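Local coordinates for protein BpsB (PgaB), Poly-beta-1,6-N-acetyl-D-glucosamine N-deacetylase (PDB 5BU6) that removes acetyl groups from the N-acetylglucosamine units of poly-beta-1,6-N-acetyl-D-glucosamine as a family 4 carbohydrate esterase, and is required for biofilm formation in Bordetella bronchiseptica, at residues W49-G54 with F100-V105; R177-L180 with R185-N188. The protein carries 5 engineered substitutions. All blocks are in the same frame, centred on the assembly; numbering follows the deposited sequence.

Interaction 1: residues W49-G54 with F100-V105; sequences WIRVKG and FNYPAV
The guanidinium of Arg51 has the CD2-CE2 side of the Phe100 ring over one of its faces, yet no direct hydrogen bond joins the two segments. Phe100 CE2 lies above the centre of the guanidinium, 3.7 Å from Arg51 CZ. The two planes are tilted by 42°, so this is not a flat stack. Arg51 reaches this place by running extended from the helix, with CG anti to the backbone N (chi1 -173°), and then bending at chi3. A water lies at the guanidinium edge. It donates to Phe100 O at 2.9 Å and takes only a weak bond from Arg51 NH1. Both segments contain the turn that follows a helix. Helix 43-52 closes in a Schellman motif at Gly54. Helix 88-100 closes in another at Asn101, which turns the chain into strand 104-108. Strand 77-83, helix 88-100 and strand 104-108 form a beta-alpha-beta crossover of the parallel sheet. Tyr102, in the connection, brings its hydroxyl end to helix 43-52. Its OH is 3.5 Å from Arg51 CB, and Ile50 CG2 is 4.2 Å from Tyr102 CZ. Phe100 CB sits over the centre of one Tyr102 ring face. Phe47 meets both rings, edge-to-face with Phe100. Ile50 is buried and also packs on Leu80 of strand 77-83.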
ATOM      1  N   TRP A  49     -14.154 -13.781  10.428  1.00 44.81           N
ATOM      2  CA  TRP A  49     -13.804 -14.859   9.491  1.00 45.60           C
ATOM      3  C   TRP A  49     -12.347 -15.271   9.687  1.00 41.64           C
ATOM      4  O   TRP A  49     -12.031 -16.460   9.776  1.00 50.70           O
ATOM      5  CB  TRP A  49     -14.030 -14.417   8.039  1.00 63.93           C
ATOM      6  CG  TRP A  49     -13.515 -15.370   6.962  1.00 84.82           C
ATOM      7  CD1 TRP A  49     -14.061 -16.571   6.600  1.00 94.64           C
ATOM      8  CD2 TRP A  49     -12.384 -15.172   6.092  1.00 79.46           C
ATOM      9  NE1 TRP A  49     -13.335 -17.136   5.574  1.00 93.69           N
ATOM     10  CE2 TRP A  49     -12.303 -16.298   5.244  1.00 84.40           C
ATOM     11  CE3 TRP A  49     -11.432 -14.155   5.952  1.00 77.16           C
ATOM     12  CZ2 TRP A  49     -11.310 -16.437   4.275  1.00 79.12           C
ATOM     13  CZ3 TRP A  49     -10.445 -14.295   4.987  1.00 75.12           C
ATOM     14  CH2 TRP A  49     -10.393 -15.431   4.164  1.00 77.33           C
ATOM     15  N   ILE A  50     -11.480 -14.270   9.765  1.00 41.90           N
ATOM     16  CA  ILE A  50     -10.047 -14.499   9.954  1.00 40.55           C
ATOM     17  C   ILE A  50      -9.840 -15.378  11.182  1.00 40.98           C
ATOM     18  O   ILE A  50      -9.185 -16.408  11.109  1.00 40.96           O
ATOM     19  CB  ILE A  50      -9.284 -13.178  10.102  1.00 42.47           C
ATOM     20  CG1 ILE A  50      -9.275 -12.429   8.763  1.00 44.96           C
ATOM     21  CG2 ILE A  50      -7.854 -13.417  10.597  1.00 43.71           C
ATOM     22  CD1 ILE A  50      -8.665 -11.073   8.824  1.00 45.37           C
ATOM     23  N   ARG A  51     -10.445 -14.970  12.291  1.00 39.29           N
ATOM     24  CA  ARG A  51     -10.353 -15.692  13.547  1.00 39.32           C
ATOM     25  C   ARG A  51     -10.862 -17.125  13.447  1.00 44.41           C
ATOM     26  O   ARG A  51     -10.135 -18.062  13.770  1.00 42.24           O
ATOM     27  CB  ARG A  51     -11.128 -14.944  14.629  1.00 43.05           C
ATOM     28  CG  ARG A  51     -10.952 -15.516  16.014  1.00 55.02           C
ATOM     29  CD  ARG A  51     -11.908 -14.867  17.003  1.00 60.28           C
ATOM     30  NE  ARG A  51     -11.294 -13.756  17.719  1.00 69.98           N
ATOM     31  CZ  ARG A  51     -11.943 -12.982  18.583  1.00 79.63           C
ATOM     32  NH1 ARG A  51     -11.310 -11.991  19.199  1.00 87.98           N
ATOM     33  NH2 ARG A  51     -13.230 -13.197  18.828  1.00 74.97           N
ATOM     34  N   VAL A  52     -12.108 -17.297  12.997  1.00 41.43           N
ATOM     35  CA  VAL A  52     -12.736 -18.608  13.008  1.00 44.07           C
ATOM     36  C   VAL A  52     -12.068 -19.597  12.045  1.00 43.31           C
ATOM     37  O   VAL A  52     -12.061 -20.793  12.313  1.00 45.18           O
ATOM     38  CB  VAL A  52     -14.266 -18.511  12.680  1.00 48.70           C
ATOM     39  CG1 VAL A  52     -14.507 -18.218  11.214  1.00 55.29           C
ATOM     40  CG2 VAL A  52     -14.968 -19.777  13.075  1.00 51.84           C
ATOM     41  N   LYS A  53     -11.487 -19.105  10.947  1.00 42.34           N
ATOM     42  CA  LYS A  53     -10.816 -19.983   9.977  1.00 46.75           C
ATOM     43  C   LYS A  53      -9.404 -20.346  10.441  1.00 52.02           C
ATOM     44  O   LYS A  53      -8.690 -21.086   9.777  1.00 53.30           O
ATOM     45  CB  LYS A  53     -10.741 -19.325   8.595  1.00 43.21           C
ATOM     46  CG  LYS A  53     -12.092 -19.125   7.910  1.00 46.29           C
ATOM     47  CD  LYS A  53     -12.687 -20.421   7.450  1.00 50.28           C
ATOM     48  CE  LYS A  53     -14.045 -20.192   6.796  1.00 49.91           C
ATOM     49  NZ  LYS A  53     -14.702 -21.472   6.495  1.00 48.69           N
ATOM     50  N   GLY A  54      -9.002 -19.804  11.578  1.00 48.35           N
ATOM     51  CA  GLY A  54      -7.716 -20.141  12.145  1.00 43.15           C
ATOM     52  C   GLY A  54      -6.530 -19.368  11.598  1.00 45.44           C
ATOM     53  O   GLY A  54      -5.389 -19.797  11.803  1.00 42.82           O
ATOM     54  N   PHE A 100      -8.946  -7.026  18.491  1.00 42.34           N
ATOM     55  CA  PHE A 100      -8.580  -8.393  18.113  1.00 42.14           C
ATOM     56  C   PHE A 100      -7.098  -8.678  18.360  1.00 47.76           C
ATOM     57  O   PHE A 100      -6.656  -9.818  18.234  1.00 41.04           O
ATOM     58  CB  PHE A 100      -8.903  -8.638  16.634  1.00 38.22           C
ATOM     59  CG  PHE A 100     -10.359  -8.923  16.365  1.00 42.11           C
ATOM     60  CD1 PHE A 100     -11.281  -7.890  16.298  1.00 42.00           C
ATOM     61  CD2 PHE A 100     -10.797 -10.226  16.158  1.00 46.18           C
ATOM     62  CE1 PHE A 100     -12.636  -8.158  16.056  1.00 43.62           C
ATOM     63  CE2 PHE A 100     -12.142 -10.496  15.906  1.00 50.10           C
ATOM     64  CZ  PHE A 100     -13.057  -9.457  15.852  1.00 49.14           C
ATOM     65  N   ASN A 101      -6.349  -7.626  18.697  1.00 42.02           N
ATOM     66  CA  ASN A 101      -4.896  -7.660  18.825  1.00 46.98           C
ATOM     67  C   ASN A 101      -4.199  -8.142  17.558  1.00 40.98           C
ATOM     68  O   ASN A 101      -3.266  -8.930  17.615  1.00 41.70           O
ATOM     69  CB  ASN A 101      -4.464  -8.530  20.011  1.00 48.32           C
ATOM     70  CG  ASN A 101      -3.041  -8.233  20.446  1.00 55.92           C
ATOM     71  OD1 ASN A 101      -2.632  -7.072  20.505  1.00 59.94           O
ATOM     72  ND2 ASN A 101      -2.271  -9.277  20.719  1.00 52.16           N
ATOM     73  N   TYR A 102      -4.661  -7.660  16.409  1.00 33.62           N
ATOM     74  CA  TYR A 102      -4.039  -7.968  15.129  1.00 32.96           C
ATOM     75  C   TYR A 102      -3.114  -6.840  14.671  1.00 38.26           C
ATOM     76  O   TYR A 102      -3.529  -5.680  14.666  1.00 36.42           O
ATOM     77  CB  TYR A 102      -5.087  -8.158  14.053  1.00 32.26           C
ATOM     78  CG  TYR A 102      -6.012  -9.337  14.187  1.00 35.68           C
ATOM     79  CD1 TYR A 102      -5.687 -10.445  14.967  1.00 39.72           C
ATOM     80  CD2 TYR A 102      -7.196  -9.362  13.465  1.00 41.64           C
ATOM     81  CE1 TYR A 102      -6.545 -11.533  15.034  1.00 47.06           C
ATOM     82  CE2 TYR A 102      -8.053 -10.434  13.537  1.00 43.99           C
ATOM     83  CZ  TYR A 102      -7.728 -11.509  14.311  1.00 44.19           C
ATOM     84  OH  TYR A 102      -8.616 -12.561  14.333  1.00 44.50           O
ATOM     85  N   PRO A 103      -1.886  -7.172  14.242  1.00 32.44           N
ATOM     86  CA  PRO A 103      -1.070  -6.149  13.576  1.00 32.16           C
ATOM     87  C   PRO A 103      -1.562  -5.851  12.161  1.00 33.59           C
ATOM     88  O   PRO A 103      -2.310  -6.638  11.589  1.00 28.19           O
ATOM     89  CB  PRO A 103       0.334  -6.772  13.536  1.00 32.86           C
ATOM     90  CG  PRO A 103       0.098  -8.243  13.608  1.00 36.23           C
ATOM     91  CD  PRO A 103      -1.156  -8.448  14.416  1.00 32.80           C
ATOM     92  N   ALA A 104      -1.101  -4.742  11.594  1.00 32.61           N
ATOM     93  CA  ALA A 104      -1.406  -4.393  10.215  1.00 34.15           C
ATOM     94  C   ALA A 104      -0.330  -3.482   9.627  1.00 34.66           C
ATOM     95  O   ALA A 104       0.476  -2.919  10.358  1.00 34.46           O
ATOM     96  CB  ALA A 104      -2.761  -3.721  10.136  1.00 30.50           C
ATOM     97  N   VAL A 105      -0.325  -3.369   8.303  1.00 31.71           N
ATOM     98  CA  VAL A 105       0.455  -2.371   7.574  1.00 29.25           C
ATOM     99  C   VAL A 105      -0.502  -1.261   7.127  1.00 27.64           C
ATOM    100  O   VAL A 105      -1.570  -1.562   6.597  1.00 29.29           O
ATOM    101  CB  VAL A 105       1.129  -2.978   6.330  1.00 32.34           C
ATOM    102  CG1 VAL A 105       1.961  -1.922   5.584  1.00 33.10           C
ATOM    103  CG2 VAL A 105       1.966  -4.160   6.737  1.00 37.26           C
TER
HETATM  104  O   HOH W   1      -8.103 -12.359  18.172  1.00 58.80           O

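Interaction 2: residues R177-L180 with R185-N188; sequences RQYL and RYEN
Gln178 and Glu187 lay their side chains across each other on one side of a short hairpin. Gln178 CG stands between its backbone N and carbonyl carbon (chi1 74°), which sets it 3.4 Å from Glu187 CD. The chain then runs out extended and carries Gln178 NE2 to Glu187 OE2, where it donates a weak hydrogen bond at 3.1 Å. Leu180 CD1 touches Glu187 CG at 3.9 Å. The tyrosines of the non-hydrogen-bonded pair, Tyr179 and Tyr186, share the other face of the ribbon. With CG anti to the backbone N (chi1 178°), the Tyr179 ring turns an edge to the face of Tyr186. The stack is T-shaped, with Tyr179 CD1 over the centre of the Tyr186 ring and centroids 5.3 Å apart. Pro166 touches both rings. Leu180 and Arg185 form the hydrogen-bonded antiparallel pair. Beyond the paired residues, Glu187 N donates to Gln178 O, 2.9 Å and nearly straight at 165°. The hairpin leads directly into helix 189-211, where Asn188 is the N-cap and its OD1 accepts from Glu191 N. Glu191 also forms a salt bridge with Arg185. Glu187 is buried, and its OE2 forms a salt bridge with Arg195 of the helix as well as the weak amide bond. Such a setting would probably keep this carboxylate ionised and tie the hairpin to the helix.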
ATOM      1  N   ARG A 177       6.891   5.504 -18.755  1.00 85.37           N
ATOM      2  CA  ARG A 177       7.622   6.699 -19.139  1.00 79.60           C
ATOM      3  C   ARG A 177       6.598   7.681 -19.694  1.00 75.92           C
ATOM      4  O   ARG A 177       5.993   7.442 -20.745  1.00 73.14           O
ATOM      5  CB  ARG A 177       8.721   6.380 -20.158  1.00 79.02           C
ATOM      6  CG  ARG A 177       9.996   5.853 -19.511  1.00 82.91           C
ATOM      7  CD  ARG A 177      11.007   5.347 -20.538  1.00 93.70           C
ATOM      8  NE  ARG A 177      10.542   4.145 -21.231  1.00103.15           N
ATOM      9  CZ  ARG A 177      10.512   2.930 -20.691  1.00109.83           C
ATOM     10  NH1 ARG A 177      10.909   2.744 -19.436  1.00114.21           N
ATOM     11  NH2 ARG A 177      10.075   1.898 -21.402  1.00106.96           N
ATOM     12  N   GLN A 178       6.385   8.776 -18.973  1.00 59.88           N
ATOM     13  CA  GLN A 178       5.277   9.665 -19.291  1.00 67.96           C
ATOM     14  C   GLN A 178       5.582  10.609 -20.456  1.00 74.55           C
ATOM     15  O   GLN A 178       6.722  11.037 -20.668  1.00 69.92           O
ATOM     16  CB  GLN A 178       4.867  10.474 -18.059  1.00 74.18           C
ATOM     17  CG  GLN A 178       5.823  11.593 -17.691  1.00 81.76           C
ATOM     18  CD  GLN A 178       5.317  12.430 -16.532  1.00 80.17           C
ATOM     19  OE1 GLN A 178       4.118  12.461 -16.250  1.00 81.74           O
ATOM     20  NE2 GLN A 178       6.231  13.119 -15.855  1.00 75.39           N
ATOM     21  N   TYR A 179       4.537  10.924 -21.210  1.00 74.46           N
ATOM     22  CA  TYR A 179       4.643  11.826 -22.342  1.00 75.58           C
ATOM     23  C   TYR A 179       4.571  13.288 -21.875  1.00 80.19           C
ATOM     24  O   TYR A 179       3.659  13.666 -21.139  1.00 80.00           O
ATOM     25  CB  TYR A 179       3.540  11.501 -23.353  1.00 72.43           C
ATOM     26  CG  TYR A 179       3.518  12.403 -24.553  1.00 69.28           C
ATOM     27  CD1 TYR A 179       4.465  12.276 -25.555  1.00 70.55           C
ATOM     28  CD2 TYR A 179       2.542  13.385 -24.686  1.00 76.45           C
ATOM     29  CE1 TYR A 179       4.443  13.106 -26.660  1.00 83.56           C
ATOM     30  CE2 TYR A 179       2.512  14.214 -25.783  1.00 73.14           C
ATOM     31  CZ  TYR A 179       3.464  14.074 -26.766  1.00 74.27           C
ATOM     32  OH  TYR A 179       3.442  14.900 -27.861  1.00 81.33           O
ATOM     33  N   LEU A 180       5.542  14.100 -22.293  1.00 80.79           N
ATOM     34  CA  LEU A 180       5.629  15.495 -21.856  1.00 79.95           C
ATOM     35  C   LEU A 180       5.215  16.480 -22.944  1.00 82.11           C
ATOM     36  O   LEU A 180       5.969  16.723 -23.886  1.00 83.97           O
ATOM     37  CB  LEU A 180       7.048  15.820 -21.395  1.00 76.94           C
ATOM     38  CG  LEU A 180       7.589  14.859 -20.342  1.00 74.90           C
ATOM     39  CD1 LEU A 180       9.016  15.221 -19.981  1.00 79.33           C
ATOM     40  CD2 LEU A 180       6.690  14.871 -19.119  1.00 71.28           C
ATOM     41  N   ARG A 185       7.915  15.368 -25.993  1.00 88.96           N
ATOM     42  CA  ARG A 185       8.624  14.094 -25.975  1.00 85.23           C
ATOM     43  C   ARG A 185       8.276  13.240 -24.747  1.00 73.46           C
ATOM     44  O   ARG A 185       7.653  13.722 -23.804  1.00 75.20           O
ATOM     45  CB  ARG A 185      10.134  14.350 -26.041  1.00 90.40           C
ATOM     46  CG  ARG A 185      10.755  14.870 -24.752  1.00 98.52           C
ATOM     47  CD  ARG A 185      12.200  15.310 -24.978  1.00106.81           C
ATOM     48  NE  ARG A 185      12.977  15.307 -23.741  1.00111.55           N
ATOM     49  CZ  ARG A 185      14.110  14.630 -23.567  1.00111.67           C
ATOM     50  NH1 ARG A 185      14.746  14.686 -22.404  1.00108.14           N
ATOM     51  NH2 ARG A 185      14.612  13.901 -24.556  1.00112.19           N
ATOM     52  N   TYR A 186       8.659  11.964 -24.777  1.00 69.55           N
ATOM     53  CA  TYR A 186       8.548  11.100 -23.601  1.00 67.22           C
ATOM     54  C   TYR A 186       9.711  11.382 -22.650  1.00 66.60           C
ATOM     55  O   TYR A 186      10.757  11.868 -23.068  1.00 68.18           O
ATOM     56  CB  TYR A 186       8.541   9.609 -23.995  1.00 67.22           C
ATOM     57  CG  TYR A 186       7.373   9.177 -24.863  1.00 68.14           C
ATOM     58  CD1 TYR A 186       6.149   8.832 -24.300  1.00 67.42           C
ATOM     59  CD2 TYR A 186       7.496   9.112 -26.239  1.00 70.56           C
ATOM     60  CE1 TYR A 186       5.077   8.445 -25.093  1.00 69.86           C
ATOM     61  CE2 TYR A 186       6.434   8.727 -27.040  1.00 71.98           C
ATOM     62  CZ  TYR A 186       5.226   8.395 -26.464  1.00 70.72           C
ATOM     63  OH  TYR A 186       4.170   8.012 -27.268  1.00 72.44           O
ATOM     64  N   GLU A 187       9.512  11.104 -21.366  1.00 64.66           N
ATOM     65  CA  GLU A 187      10.622  11.028 -20.420  1.00 64.22           C
ATOM     66  C   GLU A 187      11.640  10.004 -20.882  1.00 65.08           C
ATOM     67  O   GLU A 187      11.261   8.917 -21.301  1.00 64.90           O
ATOM     68  CB  GLU A 187      10.130  10.622 -19.027  1.00 62.17           C
ATOM     69  CG  GLU A 187       9.442  11.713 -18.259  1.00 61.74           C
ATOM     70  CD  GLU A 187       9.080  11.274 -16.852  1.00 66.62           C
ATOM     71  OE1 GLU A 187       8.699  10.096 -16.677  1.00 63.12           O
ATOM     72  OE2 GLU A 187       9.186  12.107 -15.930  1.00 66.30           O
ATOM     73  N   ASN A 188      12.923  10.327 -20.784  1.00 66.38           N
ATOM     74  CA  ASN A 188      13.952   9.323 -21.019  1.00 67.48           C
ATOM     75  C   ASN A 188      14.164   8.499 -19.750  1.00 66.71           C
ATOM     76  O   ASN A 188      13.565   8.782 -18.708  1.00 64.26           O
ATOM     77  CB  ASN A 188      15.268   9.968 -21.477  1.00 71.85           C
ATOM     78  CG  ASN A 188      15.865  10.898 -20.426  1.00 74.51           C
ATOM     79  OD1 ASN A 188      16.118  10.492 -19.293  1.00 69.10           O
ATOM     80  ND2 ASN A 188      16.113  12.144 -20.810  1.00 77.18           N
TER

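Overall arrangement
Interaction 1 closes along the chain before interaction 2 opens. Their centres are 44 Å apart, on opposite sides of the chain's centre, and their nearest atoms are about 26 Å apart. They share no helix or strand. Interaction 1 joins helix 43-52 to the turn entering strand 104-108, which belongs to the parallel sheet of the deacetylase domain. Interaction 2 is a separate two-stranded hairpin at the surface, followed by helix 189-211. Of the nickel ligands, Asp84 lies between the two segments of interaction 1, and His154 and His159 lie between interactions 1 and 2. Neither contact supplies a nickel ligand; one packs a helix beside the main sheet, the other joins a hairpin to a helix.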